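Side-chain contact in ABC transporter sugar binding protein (Xanthomonas axonopodis pv. citri, PDB 3UOR), which probably binds maltose or related sugars in the periplasm and delivers them to an ABC transporter for import: residues 225-230 with 400-405. Residues are numbered along the deposited sequence; the frame is centred on the assembly and turned at random.
Sequences KALGFY and AAVQEL
Leu227 on helix 221-235 faces Ala401 and Val402 on helix 398-412; within segments 225-230 and 400-405 the nearest CA atoms are those of Leu227 and Val402, 8.9 Å apart. One methyl of the leucine makes the contact. Leu227 CD2 sits 4.0 Å from CG1 of Val402 and 4.2 Å from CB of Ala401, so it touches two consecutive side chains of the opposite helix. Leu227 points toward helix 398-412 from its CA; with chi1 at -177° CG lies trans to the backbone N, and CD2 is the methyl that meets the partners. On Val402 it is CG1, anti to the carbonyl carbon (chi1 -57°), that meets the leucine. No hydrogen bond joins the two segments, and all three touching residues are buried. The patch is small, 78 Å² in total. Helix 377-394 packs against both sides of the contact: Leu227 also touches Thr388, while Ala401 rests on Val387 and Val391. Val402 reaches the loop residue Arg219. On the far side of helix 221-235, Phe229 stacks with Trp166. This is plain apolar helix-to-helix packing, joining helix 398-412, near the C-terminal end of the chain, to helix 221-235 within the alpha/beta fold of a periplasmic solute-binding protein.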
loop_
_atom_site.group_PDB
_atom_site.type_symbol
_atom_site.label_atom_id
_atom_site.label_comp_id
_atom_site.label_asym_id
_atom_site.label_seq_id
_atom_site.Cartn_x
_atom_site.Cartn_y
_atom_site.Cartn_z
ATOM N N LYS A 225 10.964 16.179 8.885
ATOM C CA LYS A 225 11.512 16.440 7.543
ATOM C C LYS A 225 10.404 16.133 6.509
ATOM O O LYS A 225 10.158 16.908 5.583
ATOM C CB LYS A 225 12.765 15.588 7.296
ATOM C CG LYS A 225 13.649 16.017 6.127
ATOM C CD LYS A 225 14.687 14.917 5.808
ATOM C CE LYS A 225 15.882 15.394 4.970
ATOM N NZ LYS A 225 15.556 15.834 3.591
ATOM N N ALA A 226 9.698 15.030 6.715
ATOM C CA ALA A 226 8.612 14.622 5.817
ATOM C C ALA A 226 7.443 15.609 5.834
ATOM O O ALA A 226 6.915 16.021 4.782
ATOM C CB ALA A 226 8.127 13.191 6.188
ATOM N N LEU A 227 7.027 15.987 7.035
ATOM C CA LEU A 227 6.030 17.056 7.179
ATOM C C LEU A 227 6.467 18.327 6.450
ATOM O O LEU A 227 5.687 18.949 5.727
ATOM C CB LEU A 227 5.755 17.388 8.663
ATOM C CG LEU A 227 4.667 18.454 8.891
ATOM C CD1 LEU A 227 3.348 17.973 8.229
ATOM C CD2 LEU A 227 4.464 18.695 10.394
ATOM N N GLY A 228 7.722 18.707 6.627
ATOM C CA GLY A 228 8.224 19.901 5.964
ATOM C C GLY A 228 8.110 19.842 4.445
ATOM O O GLY A 228 7.590 20.773 3.799
ATOM N N PHE A 229 8.605 18.742 3.871
ATOM C CA PHE A 229 8.605 18.530 2.413
ATOM C C PHE A 229 7.165 18.508 1.868
ATOM O O PHE A 229 6.846 19.165 0.880
ATOM C CB PHE A 229 9.324 17.205 2.094
ATOM C CG PHE A 229 9.426 16.891 0.625
ATOM C CD1 PHE A 229 10.144 17.719 -0.230
ATOM C CD2 PHE A 229 8.848 15.732 0.112
ATOM C CE1 PHE A 229 10.256 17.417 -1.585
ATOM C CE2 PHE A 229 8.952 15.417 -1.227
ATOM C CZ PHE A 229 9.664 16.258 -2.090
ATOM N N TYR A 230 6.294 17.758 2.538
ATOM C CA TYR A 230 4.891 17.647 2.150
ATOM C C TYR A 230 4.130 18.998 2.260
ATOM O O TYR A 230 3.469 19.434 1.317
ATOM C CB TYR A 230 4.235 16.574 3.032
ATOM C CG TYR A 230 2.747 16.389 2.871
ATOM C CD1 TYR A 230 2.232 15.564 1.865
ATOM C CD2 TYR A 230 1.845 16.981 3.759
ATOM C CE1 TYR A 230 0.859 15.355 1.742
ATOM C CE2 TYR A 230 0.468 16.783 3.636
ATOM C CZ TYR A 230 -0.013 15.957 2.631
ATOM O OH TYR A 230 -1.362 15.732 2.488
ATOM N N ALA A 400 3.971 22.652 16.782
ATOM C CA ALA A 400 2.698 22.397 17.467
ATOM C C ALA A 400 2.118 21.096 16.925
ATOM O O ALA A 400 1.619 20.271 17.679
ATOM C CB ALA A 400 1.684 23.560 17.242
ATOM N N ALA A 401 2.160 20.946 15.605
ATOM C CA ALA A 401 1.593 19.777 14.931
ATOM C C ALA A 401 2.184 18.501 15.511
ATOM O O ALA A 401 1.451 17.642 15.986
ATOM C CB ALA A 401 1.861 19.835 13.432
ATOM N N VAL A 402 3.508 18.377 15.494
ATOM C CA VAL A 402 4.135 17.102 15.876
ATOM C C VAL A 402 4.012 16.826 17.386
ATOM O O VAL A 402 3.896 15.682 17.830
ATOM C CB VAL A 402 5.603 17.005 15.383
ATOM C CG1 VAL A 402 5.660 17.183 13.855
ATOM C CG2 VAL A 402 6.462 18.074 16.057
ATOM N N GLN A 403 4.005 17.886 18.174
ATOM C CA GLN A 403 3.817 17.766 19.614
ATOM C C GLN A 403 2.426 17.199 19.897
ATOM O O GLN A 403 2.237 16.280 20.713
ATOM C CB GLN A 403 3.947 19.156 20.258
ATOM C CG GLN A 403 3.743 19.169 21.762
ATOM C CD GLN A 403 5.041 19.414 22.517
ATOM O OE1 GLN A 403 6.013 19.925 21.951
ATOM N NE2 GLN A 403 5.064 19.048 23.798
ATOM N N GLU A 404 1.450 17.773 19.214
ATOM C CA GLU A 404 0.062 17.390 19.391
ATOM C C GLU A 404 -0.151 15.973 18.865
ATOM O O GLU A 404 -0.830 15.174 19.498
ATOM C CB GLU A 404 -0.838 18.374 18.643
ATOM C CG GLU A 404 -2.294 17.992 18.660
ATOM C CD GLU A 404 -3.221 19.059 18.078
ATOM O OE1 GLU A 404 -2.779 20.195 17.779
ATOM O OE2 GLU A 404 -4.416 18.739 17.927
ATOM N N LEU A 405 0.438 15.661 17.706
ATOM C CA LEU A 405 0.300 14.314 17.132
ATOM C C LEU A 405 0.837 13.267 18.095
ATOM O O LEU A 405 0.139 12.305 18.408
ATOM C CB LEU A 405 0.991 14.214 15.771
ATOM C CG LEU A 405 0.888 12.900 14.998
ATOM C CD1 LEU A 405 -0.563 12.413 14.868
ATOM C CD2 LEU A 405 1.496 13.105 13.624
#